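Local coordinates for spore germination lipase LipC (Metagenome, PDB 6NKD), which probably hydrolyses ester bonds of lipids as a GDSL-family lipase of the SGNH hydrolase clan, at residues 10-15 / 187-192; 24-29 / 43-48; 172-177 / 195-200. One frame throughout, in Å; residues are numbered along the deposited sequence.

Contact 1 (10-15 / 187-192); sequences DSLTVG and RVHPSS. With SO4 (sulfate ion), chain C.
Ser11 and His189 face each other as the nucleophile and the histidine of a Ser-His-Asp catalytic triad, roles assigned by similarity and consistent with the geometry. Ser11 OG lies 2.7 Å from His189 NE2, a hydrogen bond in which either atom could be the donor. The hydroxyl meets the edge of the imidazole, close to its plane, as expected for a hydrogen bond at NE2, whose lone pair or N-H lies in the ring plane. The serine torsion explains this approach: at chi1 53° OG stands between the backbone N and the carbonyl carbon, on a CB that already points at the opposing loop. Across the ring, His189 ND1 is hydrogen-bonded to Asp186 OD2, which probably completes the charge relay and, with the serine bond, holds the imidazole's rotation. Val188 N holds the other carboxylate oxygen of Asp186, so the Asp-x-x-His loop orders its own acid.

Beside the polar pair runs an apolar one. Leu12 and Pro190 cross at about a right angle, with Leu12 CD2 3.6 Å from Pro190 CD. The same methyl comes within 4.3 Å of His189 CD2, obliquely to the ring.

Asp10, Ser11 and Leu12 belong to the GDSL signature that names the family. Asp10 is the N-cap of helix 11-14, although its bond from Leu12 N to OD2 is weak at 3.5 Å; OD2 has a further partner in Thr78 OG1. Gly15, at positive phi, closes this one short helix in a Schellman motif. Glu55 of the second subunit packs on His189. At the far end of the loop, where Ser191 N-caps helix 192-204, a sulfate probably carried over from crystallisation accepts a nearly straight bond (165°) from Ser192 N to its O2, 3.0 Å long.

Contact 2 (24-29 / 43-48); sequences GFVQRY and LIVFAK
Leu43 carries CG anti to its backbone N (chi1 170°), which raises its CD2 methyl from strand 43-47 to meet Val26 and Gln27 of helix 25-29. The Gln27 chain folds at chi2 (-91°), and this bend brings its amide round to the strand, where NE2 lies 4.0 Å from Leu43 CD2. Across these two segments the amide nitrogen meets a methyl, a van der Waals contact; Phe64 of the third subunit also packs on Gln27. The other amide atom, OE1, makes a hydrogen bond: it accepts from Gly24 N at 2.8 Å, the donor tilted somewhat out of the carbonyl plane. Gly24 is the N-cap and Gln27 the third residue beyond it, so the bond is the side-chain-to-N-cap half of a capping box; glycine has no side chain to supply the other half. Shortening Gln27 to an alanine removes OE1 and NE2, which would probably leave Gly24 N without this acceptor and a gap beside Leu43 CD2.

Val26 supplies the other apolar link, its CG2 lying 4.2 Å from Val45 CG2 and 4.3 Å from Leu43 CD2. Both strand residues point their CB atoms at the helix.

The segment axes run nearly antiparallel (164°) and 10.3 Å apart. This matches a beta-alpha-beta crossover in which helix 25-37 links strand 3-9 to the adjacent parallel strand 41-47. Tyr5 of strand 3-9 also touches Val26 and Leu43, while Thr13 of helix 11-14 packs on Val26 and Val45.

Contact 3 (172-177 / 195-200); sequences YAVFKG and YEAMSE
Met198, present as selenomethionine, reaches Phe175 through the middle of its chain. From CB, a chi1 of -79° sets CG beside the backbone N, anti to the carbonyl carbon, and this directs the chain to the end of the phenylalanine ring. CG is the first atom to touch: it lies 3.6 Å from Phe175 CE2, at the ring edge and near the ring plane. SE follows, equally distant from CE2 and CZ of Phe175 at 3.9 Å. It sits 5.0 Å from the Phe175 ring centroid and 77° off the ring normal, which makes this an edge-on Met-aromatic contact and excludes a position above the face. The chain then bends at chi3 (64°), turning CE away from Phe175 and on to Phe25 of helix 25-37. One side chain thus bridges two aromatic residues.

Phe175 has further neighbours: its ring stacks with that of Tyr137, and Leu183 and Pro190 touch it. One residue earlier, Val174 points its CB at helix 195-200. Its CG1, anti to the backbone N, meets Ala197 CB at 3.6 Å. The small alanine allows a near approach of the backbones here, with Val174 CA 6.8 Å from Ala197 CA.

Within helix 195-200 the carbonyl Glu196 O takes two bonds from the same face of its plane, from Ser199 OG at 2.6 Å and from Glu200 N at 3.1 Å. The serine hydroxyl thereby donates its proton within its own helix.

The contact is apolar helix-helix packing: it joins the short helix 171-175, which follows the outermost strand 166-169, to the C-terminal helix 192-204 of the parallel-sheet SGNH hydrolase fold, centred on a Met-aromatic pair.

In the fold
Helix 192-204 ties the three contacts together. Its Tyr195 lies against contact 1, with OH 3.5 Å from Pro190 CD, and against contact 2, with CD1 3.4 Å from Phe25 N. Contacts 2 and 3, whose centres are about 16 Å apart, are joined by a salt bridge between Arg28 NH2 and Glu196 OE1 (3.0 Å) and by packing of Arg28 CB on Ser199 OG (3.5 Å). The centre of contact 1, with the probable catalytic pair, lies about 11 Å from that of contact 2 and 12 Å from that of contact 3. Contact 2 reaches it directly, Ala47 CB lying 3.7 Å from Thr13 CB; the Met198 and Ser11 side chains are about 10 Å apart.

Contact 1 (10-15 / 187-192)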
loop_
_atom_site.group_PDB
_atom_site.type_symbol
_atom_site.label_atom_id
_atom_site.label_comp_id
_atom_site.label_asym_id
_atom_site.label_seq_id
_atom_site.Cartn_x
_atom_site.Cartn_y
_atom_site.Cartn_z
ATOM N N ASP A 10 -2.356 -16.802 4.171
ATOM C CA ASP A 10 -3.107 -15.725 3.541
ATOM C C ASP A 10 -2.818 -14.385 4.205
ATOM O O ASP A 10 -1.659 -14.060 4.483
ATOM C CB ASP A 10 -4.606 -16.042 3.579
ATOM C CG ASP A 10 -5.098 -16.395 4.975
ATOM O OD1 ASP A 10 -6.326 -16.553 5.150
ATOM O OD2 ASP A 10 -4.264 -16.500 5.900
ATOM N N SER A 11 -3.866 -13.598 4.464
ATOM C CA SER A 11 -3.670 -12.258 5.006
ATOM C C SER A 11 -3.167 -12.293 6.444
ATOM O O SER A 11 -2.504 -11.348 6.887
ATOM C CB SER A 11 -4.971 -11.460 4.919
ATOM O OG SER A 11 -6.044 -12.159 5.524
ATOM N N LEU A 12 -3.467 -13.361 7.184
ATOM C CA LEU A 12 -2.989 -13.456 8.561
ATOM C C LEU A 12 -1.470 -13.552 8.608
ATOM O O LEU A 12 -0.822 -12.886 9.425
ATOM C CB LEU A 12 -3.623 -14.658 9.262
ATOM C CG LEU A 12 -5.152 -14.728 9.339
ATOM C CD1 LEU A 12 -5.587 -15.742 10.389
ATOM C CD2 LEU A 12 -5.750 -13.360 9.624
ATOM N N THR A 13 -0.882 -14.376 7.734
ATOM C CA THR A 13 0.572 -14.473 7.667
ATOM C C THR A 13 1.190 -13.179 7.151
ATOM O O THR A 13 2.318 -12.838 7.526
ATOM C CB THR A 13 0.978 -15.656 6.784
ATOM O OG1 THR A 13 0.326 -16.844 7.246
ATOM C CG2 THR A 13 2.487 -15.874 6.826
ATOM N N VAL A 14 0.471 -12.447 6.299
ATOM C CA VAL A 14 0.936 -11.131 5.881
ATOM C C VAL A 14 0.946 -10.169 7.063
ATOM O O VAL A 14 1.848 -9.334 7.197
ATOM C CB VAL A 14 0.065 -10.601 4.725
ATOM C CG1 VAL A 14 0.397 -9.148 4.422
ATOM C CG2 VAL A 14 0.245 -11.460 3.485
ATOM N N GLY A 15 -0.042 -10.281 7.944
ATOM C CA GLY A 15 -0.193 -9.360 9.049
ATOM C C GLY A 15 -1.194 -8.251 8.820
ATOM O O GLY A 15 -1.070 -7.192 9.446
ATOM N N ARG A 187 -13.271 -5.556 11.181
ATOM C CA ARG A 187 -14.059 -6.524 11.941
ATOM C C ARG A 187 -13.824 -7.969 11.516
ATOM O O ARG A 187 -14.556 -8.861 11.960
ATOM C CB ARG A 187 -15.560 -6.211 11.866
ATOM C CG ARG A 187 -16.003 -5.030 12.711
ATOM C CD ARG A 187 -16.297 -3.812 11.856
ATOM N NE ARG A 187 -16.946 -2.758 12.631
ATOM C CZ ARG A 187 -16.299 -1.781 13.258
ATOM N NH1 ARG A 187 -14.975 -1.713 13.201
ATOM N NH2 ARG A 187 -16.976 -0.868 13.941
ATOM N N VAL A 188 -12.830 -8.235 10.668
ATOM C CA VAL A 188 -12.559 -9.601 10.232
ATOM C C VAL A 188 -11.076 -9.914 10.393
ATOM O O VAL A 188 -10.701 -11.055 10.689
ATOM C CB VAL A 188 -13.019 -9.836 8.779
ATOM C CG1 VAL A 188 -14.520 -9.629 8.650
ATOM C CG2 VAL A 188 -12.279 -8.920 7.828
ATOM N N HIS A 189 -10.211 -8.895 10.201
ATOM C CA HIS A 189 -8.794 -9.173 10.365
ATOM C C HIS A 189 -8.331 -8.788 11.766
ATOM O O HIS A 189 -8.883 -7.869 12.378
ATOM C CB HIS A 189 -7.966 -8.417 9.320
ATOM C CG HIS A 189 -8.033 -9.021 7.953
ATOM N ND1 HIS A 189 -8.860 -8.536 6.962
ATOM C CD2 HIS A 189 -7.388 -10.083 7.416
ATOM C CE1 HIS A 189 -8.715 -9.268 5.872
ATOM N NE2 HIS A 189 -7.826 -10.214 6.121
ATOM N N PRO A 190 -7.330 -9.481 12.302
ATOM C CA PRO A 190 -6.908 -9.216 13.680
ATOM C C PRO A 190 -6.230 -7.863 13.818
ATOM O O PRO A 190 -5.770 -7.255 12.848
ATOM C CB PRO A 190 -5.921 -10.352 13.982
ATOM C CG PRO A 190 -6.148 -11.375 12.912
ATOM C CD PRO A 190 -6.588 -10.604 11.710
ATOM N N SER A 191 -6.178 -7.398 15.059
ATOM C CA SER A 191 -5.430 -6.212 15.433
ATOM C C SER A 191 -4.051 -6.628 15.940
ATOM O O SER A 191 -3.709 -7.814 15.985
ATOM C CB SER A 191 -6.194 -5.418 16.491
ATOM O OG SER A 191 -6.423 -6.217 17.641
ATOM N N SER A 192 -3.246 -5.636 16.327
ATOM C CA SER A 192 -1.953 -5.938 16.931
ATOM C C SER A 192 -2.123 -6.715 18.231
ATOM O O SER A 192 -1.313 -7.593 18.548
ATOM C CB SER A 192 -1.168 -4.650 17.169
ATOM O OG SER A 192 -0.745 -4.087 15.939
HETATM S S SO4 C . -4.376 -2.451 17.860
HETATM O O1 SO4 C . -5.700 -1.877 18.090
HETATM O O2 SO4 C . -4.239 -2.804 16.451
HETATM O O3 SO4 C . -4.213 -3.648 18.682
HETATM O O4 SO4 C . -3.351 -1.472 18.210
#

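Contact 2 (24-29 / 43-48)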
loop_
_atom_site.group_PDB
_atom_site.type_symbol
_atom_site.label_atom_id
_atom_site.label_comp_id
_atom_site.label_asym_id
_atom_site.label_seq_id
_atom_site.Cartn_x
_atom_site.Cartn_y
_atom_site.Cartn_z
ATOM N N GLY A 24 3.136 -8.565 12.526
ATOM C CA GLY A 24 2.028 -9.484 12.678
ATOM C C GLY A 24 2.382 -10.594 13.646
ATOM O O GLY A 24 3.295 -10.469 14.466
ATOM N N PHE A 25 1.654 -11.707 13.542
ATOM C CA PHE A 25 1.897 -12.814 14.461
ATOM C C PHE A 25 3.143 -13.613 14.107
ATOM O O PHE A 25 3.718 -14.254 14.993
ATOM C CB PHE A 25 0.677 -13.747 14.528
ATOM C CG PHE A 25 0.643 -14.812 13.455
ATOM C CD1 PHE A 25 1.224 -16.057 13.668
ATOM C CD2 PHE A 25 0.005 -14.580 12.247
ATOM C CE1 PHE A 25 1.189 -17.037 12.687
ATOM C CE2 PHE A 25 -0.038 -15.559 11.264
ATOM C CZ PHE A 25 0.555 -16.788 11.487
ATOM N N VAL A 26 3.583 -13.588 12.845
ATOM C CA VAL A 26 4.677 -14.467 12.442
ATOM C C VAL A 26 6.010 -13.956 12.977
ATOM O O VAL A 26 6.894 -14.748 13.321
ATOM C CB VAL A 26 4.702 -14.648 10.910
ATOM C CG1 VAL A 26 3.322 -14.997 10.393
ATOM C CG2 VAL A 26 5.247 -13.412 10.206
ATOM N N GLN A 27 6.180 -12.636 13.066
ATOM C CA GLN A 27 7.427 -12.079 13.572
ATOM C C GLN A 27 7.422 -11.895 15.081
ATOM O O GLN A 27 8.497 -11.883 15.693
ATOM C CB GLN A 27 7.739 -10.741 12.891
ATOM C CG GLN A 27 6.522 -9.916 12.528
ATOM C CD GLN A 27 6.009 -10.213 11.132
ATOM O OE1 GLN A 27 4.803 -10.192 10.884
ATOM N NE2 GLN A 27 6.925 -10.488 10.211
ATOM N N ARG A 28 6.247 -11.748 15.695
ATOM C CA ARG A 28 6.170 -11.840 17.149
ATOM C C ARG A 28 6.443 -13.265 17.612
ATOM O O ARG A 28 7.043 -13.477 18.672
ATOM C CB ARG A 28 4.803 -11.364 17.636
ATOM C CG ARG A 28 4.503 -9.913 17.308
ATOM C CD ARG A 28 3.037 -9.582 17.532
ATOM N NE ARG A 28 2.676 -8.298 16.939
ATOM C CZ ARG A 28 2.618 -7.153 17.610
ATOM N NH1 ARG A 28 2.282 -6.031 16.984
ATOM N NH2 ARG A 28 2.889 -7.129 18.907
ATOM N N TYR A 29 6.012 -14.255 16.826
ATOM C CA TYR A 29 6.332 -15.644 17.132
ATOM C C TYR A 29 7.802 -15.942 16.875
ATOM O O TYR A 29 8.392 -16.787 17.558
ATOM C CB TYR A 29 5.433 -16.574 16.311
ATOM C CG TYR A 29 5.690 -18.057 16.488
ATOM C CD1 TYR A 29 5.892 -18.607 17.747
ATOM C CD2 TYR A 29 5.700 -18.911 15.392
ATOM C CE1 TYR A 29 6.117 -19.965 17.906
ATOM C CE2 TYR A 29 5.919 -20.267 15.541
ATOM C CZ TYR A 29 6.128 -20.789 16.799
ATOM O OH TYR A 29 6.347 -22.141 16.950
ATOM N N LEU A 43 13.817 -15.795 8.965
ATOM C CA LEU A 43 12.405 -15.851 8.616
ATOM C C LEU A 43 12.224 -15.642 7.120
ATOM O O LEU A 43 12.798 -14.713 6.542
ATOM C CB LEU A 43 11.608 -14.800 9.394
ATOM C CG LEU A 43 10.156 -14.572 8.964
ATOM C CD1 LEU A 43 9.344 -15.852 9.086
ATOM C CD2 LEU A 43 9.525 -13.447 9.775
ATOM N N ILE A 44 11.424 -16.507 6.501
ATOM C CA ILE A 44 10.988 -16.355 5.118
ATOM C C ILE A 44 9.471 -16.472 5.097
ATOM O O ILE A 44 8.903 -17.364 5.736
ATOM C CB ILE A 44 11.630 -17.405 4.187
ATOM C CG1 ILE A 44 13.159 -17.379 4.299
ATOM C CG2 ILE A 44 11.213 -17.162 2.752
ATOM C CD1 ILE A 44 13.730 -18.422 5.241
ATOM N N VAL A 45 8.812 -15.568 4.373
ATOM C CA VAL A 45 7.354 -15.480 4.365
ATOM C C VAL A 45 6.862 -15.536 2.926
ATOM O O VAL A 45 7.251 -14.702 2.100
ATOM C CB VAL A 45 6.850 -14.198 5.052
ATOM C CG1 VAL A 45 5.353 -14.029 4.830
ATOM C CG2 VAL A 45 7.172 -14.230 6.538
ATOM N N PHE A 46 6.002 -16.508 2.631
ATOM C CA PHE A 46 5.296 -16.594 1.354
ATOM C C PHE A 46 3.811 -16.455 1.664
ATOM O O PHE A 46 3.170 -17.421 2.089
ATOM C CB PHE A 46 5.587 -17.908 0.634
ATOM C CG PHE A 46 7.043 -18.153 0.367
ATOM C CD1 PHE A 46 7.701 -17.474 -0.646
ATOM C CD2 PHE A 46 7.750 -19.082 1.114
ATOM C CE1 PHE A 46 9.038 -17.706 -0.898
ATOM C CE2 PHE A 46 9.086 -19.320 0.866
ATOM C CZ PHE A 46 9.731 -18.631 -0.142
ATOM N N ALA A 47 3.260 -15.260 1.461
ATOM C CA ALA A 47 1.862 -15.027 1.795
ATOM C C ALA A 47 1.319 -13.877 0.961
ATOM O O ALA A 47 2.059 -12.975 0.560
ATOM C CB ALA A 47 1.689 -14.732 3.288
ATOM N N LYS A 48 0.012 -13.922 0.714
ATOM C CA LYS A 48 -0.680 -12.902 -0.061
ATOM C C LYS A 48 -2.157 -12.959 0.297
ATOM O O LYS A 48 -2.701 -14.034 0.561
ATOM C CB LYS A 48 -0.482 -13.110 -1.569
ATOM C CG LYS A 48 -1.088 -12.024 -2.452
ATOM C CD LYS A 48 -0.104 -10.891 -2.706
ATOM C CE LYS A 48 -0.740 -9.774 -3.519
ATOM N NZ LYS A 48 -1.412 -10.283 -4.748
#

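Contact 3 (172-177 / 195-200)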
loop_
_atom_site.group_PDB
_atom_site.type_symbol
_atom_site.label_atom_id
_atom_site.label_comp_id
_atom_site.label_asym_id
_atom_site.label_seq_id
_atom_site.Cartn_x
_atom_site.Cartn_y
_atom_site.Cartn_z
ATOM N N TYR A 172 -9.363 -20.170 17.723
ATOM C CA TYR A 172 -10.742 -19.882 18.103
ATOM C C TYR A 172 -10.841 -19.525 19.582
ATOM O O TYR A 172 -11.501 -18.548 19.955
ATOM C CB TYR A 172 -11.628 -21.084 17.766
ATOM C CG TYR A 172 -13.077 -20.950 18.179
ATOM C CD1 TYR A 172 -14.017 -20.394 17.318
ATOM C CD2 TYR A 172 -13.510 -21.395 19.422
ATOM C CE1 TYR A 172 -15.344 -20.277 17.692
ATOM C CE2 TYR A 172 -14.831 -21.280 19.802
ATOM C CZ TYR A 172 -15.744 -20.721 18.935
ATOM O OH TYR A 172 -17.063 -20.609 19.316
ATOM N N ALA A 173 -10.180 -20.307 20.441
ATOM C CA ALA A 173 -10.224 -20.034 21.875
ATOM C C ALA A 173 -9.525 -18.727 22.224
ATOM O O ALA A 173 -9.886 -18.080 23.215
ATOM C CB ALA A 173 -9.597 -21.191 22.653
ATOM N N VAL A 174 -8.526 -18.328 21.435
ATOM C CA VAL A 174 -7.833 -17.068 21.690
ATOM C C VAL A 174 -8.774 -15.890 21.476
ATOM O O VAL A 174 -8.806 -14.947 22.276
ATOM C CB VAL A 174 -6.580 -16.960 20.799
ATOM C CG1 VAL A 174 -6.029 -15.544 20.815
ATOM C CG2 VAL A 174 -5.517 -17.946 21.254
ATOM N N PHE A 175 -9.568 -15.936 20.407
ATOM C CA PHE A 175 -10.391 -14.803 20.011
ATOM C C PHE A 175 -11.783 -14.804 20.629
ATOM O O PHE A 175 -12.437 -13.755 20.630
ATOM C CB PHE A 175 -10.527 -14.762 18.486
ATOM C CG PHE A 175 -9.350 -14.146 17.789
ATOM C CD1 PHE A 175 -9.450 -12.889 17.217
ATOM C CD2 PHE A 175 -8.142 -14.820 17.709
ATOM C CE1 PHE A 175 -8.371 -12.317 16.574
ATOM C CE2 PHE A 175 -7.058 -14.253 17.068
ATOM C CZ PHE A 175 -7.172 -13.000 16.500
ATOM N N LYS A 176 -12.258 -15.937 21.145
ATOM C CA LYS A 176 -13.633 -16.012 21.625
ATOM C C LYS A 176 -13.812 -15.129 22.854
ATOM O O LYS A 176 -13.100 -15.284 23.851
ATOM C CB LYS A 176 -14.020 -17.454 21.943
ATOM C CG LYS A 176 -15.515 -17.628 22.195
ATOM C CD LYS A 176 -15.896 -19.087 22.372
ATOM C CE LYS A 176 -17.408 -19.258 22.423
ATOM N NZ LYS A 176 -17.802 -20.684 22.606
ATOM N N GLY A 177 -14.768 -14.202 22.778
ATOM C CA GLY A 177 -15.045 -13.286 23.859
ATOM C C GLY A 177 -14.288 -11.978 23.803
ATOM O O GLY A 177 -14.655 -11.039 24.522
ATOM N N TYR A 195 -2.926 -10.269 16.993
ATOM C CA TYR A 195 -1.719 -10.931 16.513
ATOM C C TYR A 195 -0.776 -11.258 17.663
ATOM O O TYR A 195 -0.118 -12.304 17.656
ATOM C CB TYR A 195 -1.014 -10.062 15.474
ATOM C CG TYR A 195 -1.652 -10.113 14.106
ATOM C CD1 TYR A 195 -1.721 -11.305 13.397
ATOM C CD2 TYR A 195 -2.169 -8.968 13.515
ATOM C CE1 TYR A 195 -2.299 -11.358 12.144
ATOM C CE2 TYR A 195 -2.747 -9.011 12.261
ATOM C CZ TYR A 195 -2.809 -10.208 11.580
ATOM O OH TYR A 195 -3.383 -10.256 10.331
ATOM N N GLU A 196 -0.697 -10.374 18.659
ATOM C CA GLU A 196 0.136 -10.663 19.820
ATOM C C GLU A 196 -0.386 -11.879 20.572
ATOM O O GLU A 196 0.392 -12.753 20.970
ATOM C CB GLU A 196 0.204 -9.444 20.739
ATOM C CG GLU A 196 1.051 -9.656 21.981
ATOM C CD GLU A 196 2.478 -10.050 21.655
ATOM O OE1 GLU A 196 3.091 -9.412 20.771
ATOM O OE2 GLU A 196 2.989 -11.005 22.277
ATOM N N ALA A 197 -1.706 -11.960 20.757
ATOM C CA ALA A 197 -2.286 -13.110 21.439
ATOM C C ALA A 197 -2.105 -14.390 20.634
ATOM O O ALA A 197 -1.944 -15.468 21.218
ATOM C CB ALA A 197 -3.767 -12.859 21.721
HETATM N N MSE A 198 -2.123 -14.298 19.308
HETATM C CA MSE A 198 -1.905 -15.468 18.462
HETATM C C MSE A 198 -0.487 -15.995 18.632
HETATM O O MSE A 198 -0.276 -17.204 18.732
HETATM C CB MSE A 198 -2.168 -15.138 16.992
HETATM C CG MSE A 198 -3.638 -15.115 16.608
HETATM SE SE MSE A 198 -3.938 -14.426 14.806
HETATM C CE MSE A 198 -3.030 -15.803 13.774
ATOM N N SER A 199 0.486 -15.080 18.668
ATOM C CA SER A 199 1.870 -15.494 18.857
ATOM C C SER A 199 2.090 -16.110 20.233
ATOM O O SER A 199 2.919 -17.014 20.378
ATOM C CB SER A 199 2.813 -14.310 18.640
ATOM O OG SER A 199 2.546 -13.258 19.550
ATOM N N GLU A 200 1.361 -15.641 21.250
ATOM C CA GLU A 200 1.459 -16.254 22.571
ATOM C C GLU A 200 0.951 -17.690 22.546
ATOM O O GLU A 200 1.510 -18.569 23.213
ATOM C CB GLU A 200 0.675 -15.434 23.596
ATOM C CG GLU A 200 1.157 -14.006 23.767
ATOM C CD GLU A 200 0.165 -13.146 24.529
ATOM O OE1 GLU A 200 -0.675 -13.713 25.261
ATOM O OE2 GLU A 200 0.220 -11.907 24.391
#